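Local coordinates for protein endo-beta-1,4-xylanase Xyn10C (PDB 1GNY) that cleaves internal beta-1,4 linkages of xylan through its C-terminal catalytic domain, while the family 15 carbohydrate-binding module described here binds xylan and xylooligosaccharides, at residues Q77-L82 against G129-G134; K88-C93 against L108-D113. All coordinates share one frame; numbering follows the deposited sequence.

Contact 1: Q77-L82 against G129-G134. With XYP (beta-D-xylopyranose), chain B; XYP (beta-D-xylopyranose), chain C.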
# COMPACT_ATOMS: atom_id res chain seq x y z
N GLN A 77 5.79 -3.85 -1.95
CA GLN A 77 4.69 -4.70 -1.49
C GLN A 77 3.48 -3.89 -1.04
O GLN A 77 3.57 -3.17 -0.05
CB GLN A 77 5.13 -5.59 -0.31
CG GLN A 77 4.00 -6.44 0.28
CD GLN A 77 4.45 -7.36 1.39
OE1 GLN A 77 5.43 -7.10 2.11
NE2 GLN A 77 3.72 -8.46 1.55
N ILE A 78 2.41 -3.98 -1.81
CA ILE A 78 1.08 -3.48 -1.38
C ILE A 78 0.60 -4.53 -0.36
O ILE A 78 0.68 -5.71 -0.62
CB ILE A 78 0.07 -3.33 -2.55
CG1 ILE A 78 0.52 -2.22 -3.51
CG2 ILE A 78 -1.34 -3.07 -2.02
CD1 ILE A 78 -0.22 -2.22 -4.82
N PHE A 79 0.01 -4.09 0.75
CA PHE A 79 -0.50 -5.01 1.78
C PHE A 79 -1.73 -4.43 2.47
O PHE A 79 -2.01 -3.26 2.35
CB PHE A 79 0.60 -5.32 2.81
CG PHE A 79 1.06 -4.13 3.61
CD1 PHE A 79 1.92 -3.17 3.08
CD2 PHE A 79 0.58 -3.93 4.91
CE1 PHE A 79 2.33 -2.06 3.82
CE2 PHE A 79 0.95 -2.82 5.63
CZ PHE A 79 1.85 -1.88 5.10
N ALA A 80 -2.44 -5.27 3.22
CA ALA A 80 -3.57 -4.86 4.02
C ALA A 80 -3.59 -5.74 5.28
O ALA A 80 -3.16 -6.88 5.24
CB ALA A 80 -4.87 -5.00 3.23
N GLN A 81 -4.03 -5.20 6.40
CA GLN A 81 -4.08 -5.99 7.66
C GLN A 81 -5.12 -5.38 8.60
O GLN A 81 -5.48 -4.20 8.53
CB GLN A 81 -2.68 -6.02 8.36
CG GLN A 81 -2.15 -4.62 8.69
CD GLN A 81 -0.66 -4.52 9.09
OE1 GLN A 81 -0.04 -3.48 8.83
NE2 GLN A 81 -0.12 -5.53 9.81
N LEU A 82 -5.59 -6.20 9.51
CA LEU A 82 -6.56 -5.78 10.53
C LEU A 82 -5.89 -4.90 11.58
O LEU A 82 -4.89 -5.30 12.14
CB LEU A 82 -7.16 -7.03 11.18
CG LEU A 82 -7.92 -7.96 10.23
CD1 LEU A 82 -8.48 -9.16 11.03
CD2 LEU A 82 -9.06 -7.25 9.51
N GLY A 129 -1.60 -0.24 2.75
CA GLY A 129 -0.49 0.59 2.32
C GLY A 129 0.47 -0.08 1.37
O GLY A 129 0.09 -1.10 0.76
N ILE A 130 1.63 0.54 1.22
CA ILE A 130 2.72 0.03 0.37
C ILE A 130 4.03 0.20 1.12
O ILE A 130 4.24 1.22 1.78
CB ILE A 130 2.72 0.71 -1.04
CG1 ILE A 130 3.65 -0.05 -2.01
CG2 ILE A 130 2.99 2.19 -0.94
CD1 ILE A 130 3.53 0.46 -3.48
N GLN A 131 4.91 -0.78 1.02
CA GLN A 131 6.18 -0.76 1.75
C GLN A 131 7.34 -1.31 0.91
O GLN A 131 7.10 -2.13 -0.00
CB GLN A 131 6.09 -1.54 3.08
CG GLN A 131 5.77 -3.04 2.90
CD GLN A 131 5.62 -3.78 4.24
OE1 GLN A 131 5.67 -3.14 5.31
NE2 GLN A 131 5.47 -5.13 4.19
N ALA A 132 8.53 -0.86 1.23
CA ALA A 132 9.73 -1.34 0.57
C ALA A 132 10.16 -2.66 1.21
O ALA A 132 10.02 -2.86 2.42
CB ALA A 132 10.83 -0.31 0.70
N LYS A 133 10.73 -3.54 0.40
CA LYS A 133 11.28 -4.81 0.89
C LYS A 133 12.67 -5.03 0.28
O LYS A 133 12.84 -4.91 -0.93
CB LYS A 133 10.41 -6.01 0.51
CG LYS A 133 8.94 -6.00 0.96
CD LYS A 133 8.81 -6.15 2.42
CE LYS A 133 8.90 -7.61 2.92
NZ LYS A 133 9.30 -7.49 4.41
N GLY A 134 13.61 -5.42 1.13
CA GLY A 134 14.99 -5.69 0.75
C GLY A 134 15.97 -4.73 1.42
O GLY A 134 15.95 -4.61 2.62
C1 XYP B . 2.56 -1.66 13.49
C2 XYP B . 2.50 -1.52 11.97
C3 XYP B . 2.11 -2.85 11.32
C4 XYP B . 2.95 -3.99 11.90
C5 XYP B . 2.91 -3.93 13.41
O2 XYP B . 1.52 -0.55 11.61
O3 XYP B . 2.29 -2.78 9.92
O4 XYP B . 2.39 -5.21 11.46
O5 XYP B . 3.36 -2.68 13.89
C1 XYP C . 3.27 -6.27 11.08
C2 XYP C . 2.73 -7.55 11.70
C3 XYP C . 3.63 -8.69 11.27
C4 XYP C . 3.72 -8.75 9.76
C5 XYP C . 4.14 -7.39 9.25
O2 XYP C . 2.75 -7.45 13.12
O3 XYP C . 3.08 -9.94 11.66
O4 XYP C . 4.69 -9.72 9.39
O5 XYP C . 3.27 -6.36 9.74
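The Phe79 ring lies over the neighbouring strand 129-133, with Gly129 N over one face, the amide nitrogen of Gln131 over the other, and the carbonyl oxygen of Gln77 in plane at its edge. Phe79 CG sits between its backbone N and carbonyl carbon (chi1 65°), which folds the ring over Gly129; no side chain there competes for the space. The Gln131 side chain crosses that of Phe79 at about a right angle, with its CG 3.7 Å from Phe79 CE1, and its amide plane is inclined 32° to the ring. That amide is held at both ends: NE2 donates to Gln77 OE1 at 2.9 Å, lying above the carbonyl plane of Gln77 but using an N-H in its own amide plane, while OE1 bonds to Ser18. Lys133 CD packs against the Gln77 amide, 3.5 Å from Gln77 OE1. On the reverse face, Ile78 CG1 meets Ile130 CD1 at 4.0 Å. The backbones form antiparallel hydrogen-bonded pairs at Gln77-Gln131 and Phe79-Gly129, with Gln77 N to Gln131 O at 2.9 Å and Phe79 N to Gly129 O at 3.0 Å. Beyond the paired region, Gln81 NE2 donates to O4 of the chain B xylose (3.0 Å, 161°), and its OE1 accepts from Gln127. These are two inner strands of a five-stranded antiparallel sheet whose Phe79-Gln131 face carries the xylan-binding site of the CBM15 beta-sandwich.

Contact 2: K88-C93 against L108-D113. With XYP (beta-D-xylopyranose), chain D; XYP (beta-D-xylopyranose), chain C.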
# COMPACT_ATOMS: atom_id res chain seq x y z
N LYS A 88 -2.86 -10.74 10.97
CA LYS A 88 -3.93 -11.14 10.09
C LYS A 88 -4.00 -10.16 8.92
O LYS A 88 -4.42 -9.00 9.09
CB LYS A 88 -5.25 -11.15 10.87
CG LYS A 88 -5.24 -11.96 12.20
CD LYS A 88 -4.79 -13.40 12.00
CE LYS A 88 -4.66 -14.18 13.32
NZ LYS A 88 -5.92 -14.17 14.09
N GLY A 89 -3.59 -10.62 7.75
CA GLY A 89 -3.54 -9.76 6.57
C GLY A 89 -3.38 -10.41 5.23
O GLY A 89 -3.50 -11.62 5.09
N GLU A 90 -3.17 -9.55 4.25
CA GLU A 90 -2.93 -9.95 2.85
C GLU A 90 -1.46 -9.65 2.59
O GLU A 90 -1.06 -8.50 2.45
CB GLU A 90 -3.80 -9.16 1.84
CG GLU A 90 -3.52 -9.54 0.38
CD GLU A 90 -3.61 -11.04 0.11
OE1 GLU A 90 -4.73 -11.59 0.14
OE2 GLU A 90 -2.55 -11.69 -0.12
N TRP A 91 -0.67 -10.72 2.51
CA TRP A 91 0.79 -10.65 2.39
C TRP A 91 1.34 -11.24 1.07
O TRP A 91 2.55 -11.35 0.91
CB TRP A 91 1.37 -11.46 3.57
CG TRP A 91 0.84 -10.97 4.90
CD1 TRP A 91 0.00 -11.62 5.78
CD2 TRP A 91 1.11 -9.70 5.48
NE1 TRP A 91 -0.25 -10.82 6.87
CE2 TRP A 91 0.43 -9.64 6.72
CE3 TRP A 91 1.92 -8.62 5.10
CZ2 TRP A 91 0.50 -8.52 7.56
CZ3 TRP A 91 1.99 -7.51 5.94
CH2 TRP A 91 1.27 -7.47 7.14
N ASP A 92 0.48 -11.57 0.13
CA ASP A 92 0.92 -12.28 -1.10
C ASP A 92 1.14 -11.41 -2.37
O ASP A 92 1.43 -11.96 -3.46
CB ASP A 92 -0.04 -13.44 -1.42
CG ASP A 92 -0.10 -14.51 -0.31
OD1 ASP A 92 0.91 -14.74 0.40
OD2 ASP A 92 -1.15 -15.15 -0.08
N CYS A 93 1.06 -10.10 -2.22
CA CYS A 93 1.27 -9.18 -3.35
C CYS A 93 2.71 -8.71 -3.34
O CYS A 93 3.27 -8.45 -2.28
CB CYS A 93 0.32 -8.00 -3.25
SG CYS A 93 -1.42 -8.47 -3.35
N LEU A 108 0.43 -0.35 -9.97
CA LEU A 108 0.61 -1.62 -9.26
C LEU A 108 -0.71 -2.06 -8.67
O LEU A 108 -1.47 -1.25 -8.17
CB LEU A 108 1.63 -1.46 -8.14
CG LEU A 108 3.02 -0.97 -8.59
CD1 LEU A 108 3.93 -0.85 -7.40
CD2 LEU A 108 3.64 -1.89 -9.63
N THR A 109 -1.00 -3.35 -8.77
CA THR A 109 -2.26 -3.89 -8.29
C THR A 109 -2.09 -5.05 -7.32
O THR A 109 -1.06 -5.77 -7.31
CB THR A 109 -3.23 -4.27 -9.43
OG1 THR A 109 -2.74 -5.44 -10.10
CG2 THR A 109 -3.35 -3.22 -10.49
N CYS A 110 -3.12 -5.24 -6.49
CA CYS A 110 -3.12 -6.25 -5.46
C CYS A 110 -4.52 -6.73 -5.21
O CYS A 110 -5.39 -5.92 -4.91
CB CYS A 110 -2.55 -5.70 -4.15
SG CYS A 110 -2.52 -6.87 -2.78
N THR A 111 -4.75 -8.02 -5.37
CA THR A 111 -6.07 -8.62 -5.08
C THR A 111 -6.08 -9.21 -3.66
O THR A 111 -5.22 -10.03 -3.30
CB THR A 111 -6.45 -9.71 -6.08
OG1 THR A 111 -6.61 -9.15 -7.38
CG2 THR A 111 -7.82 -10.29 -5.79
N ILE A 112 -7.05 -8.80 -2.86
CA ILE A 112 -7.23 -9.35 -1.51
C ILE A 112 -8.02 -10.66 -1.64
O ILE A 112 -9.13 -10.66 -2.15
CB ILE A 112 -7.98 -8.36 -0.57
CG1 ILE A 112 -7.15 -7.09 -0.34
CG2 ILE A 112 -8.33 -9.05 0.75
CD1 ILE A 112 -7.92 -5.91 0.36
N ASP A 113 -7.44 -11.76 -1.18
CA ASP A 113 -8.09 -13.07 -1.25
C ASP A 113 -7.52 -14.00 -0.15
O ASP A 113 -6.49 -14.65 -0.35
CB ASP A 113 -7.88 -13.68 -2.63
CG ASP A 113 -8.57 -15.03 -2.81
OD1 ASP A 113 -9.43 -15.43 -1.99
OD2 ASP A 113 -8.29 -15.78 -3.78
C1 XYP D . 4.40 -10.38 8.19
C2 XYP D . 5.72 -10.82 7.58
C3 XYP D . 5.50 -11.69 6.36
C4 XYP D . 4.49 -12.77 6.68
C5 XYP D . 3.26 -12.11 7.28
O2 XYP D . 6.51 -9.69 7.22
O3 XYP D . 6.71 -12.27 5.91
O4 XYP D . 4.19 -13.37 5.45
O5 XYP D . 3.60 -11.41 8.46
C1 XYP C . 3.27 -6.27 11.08
C2 XYP C . 2.73 -7.55 11.70
C3 XYP C . 3.63 -8.69 11.27
C4 XYP C . 3.72 -8.75 9.76
C5 XYP C . 4.14 -7.39 9.25
O2 XYP C . 2.75 -7.45 13.12
O3 XYP C . 3.08 -9.94 11.66
O4 XYP C . 4.69 -9.72 9.39
O5 XYP C . 3.27 -6.36 9.74
O HOH W 1 -3.65 -14.31 -2.11
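Cys93 and Cys110 are joined by a disulfide, SG to SG 2.0 Å with a chi3 of 77°, close to the 90° twist preferred by such bonds. The two cysteines reach it differently: SG of Cys93 stands beside its own backbone N, whereas that of Cys110 extends anti to N. Further along, Glu90 makes the polar link. Its OE1 accepts the backbone N-H of Asp113 at 3.0 Å in an almost straight bond (177°), met on the anti side and out of the carboxylate plane. The other oxygen, OE2, takes Asp92 N at 3.0 Å on its anti lone pair, so the carboxylate ties the loop that follows it as well as the end of the opposite segment. Glu114 OE2 lies close to Glu90 OE1, probably an unfavourable pairing of like charges that the two backbone N-H groups may partly offset. Between these fixed points, Trp91 turns away from 108-113 and serves the sugar: C5 of the chain D xylose lies 3.6 Å from Trp91 CG over one ring face, a CH-pi type of packing, and the chain C xylose approaches Trp91 CH2 through its O5 at 3.5 Å. Ser87 O accepts from Trp91 NE1 and helps set the indole's rotation. Outward from this, Glu90 pairs through its backbone with Ala80 in strand 75-82, Cys110 pairs with Ile59 in strand 58-65, and Phe119 packs on both Glu90 and Ile112.

Contact 1 is buried, near the centre of the module, whereas contact 2 is only partly buried and lies farther out; their centres are 9 Å apart. The first joins two neighbouring strands of one sheet by regular backbone pairing and packing round an aromatic ring. The second links the end of strand 85-90 and the loop that follows it to strand 106-111 of the other sheet, relying on a covalent bond and a carboxylate instead of strand pairing. Strand 75-82 connects them: Ala80 O lies 2.8 Å from Glu90 N, probably a hydrogen bond, and Ile78 packs on Cys110. Both touch the chain C xylose, contact 1 by a weak amide bond and contact 2 through an indole.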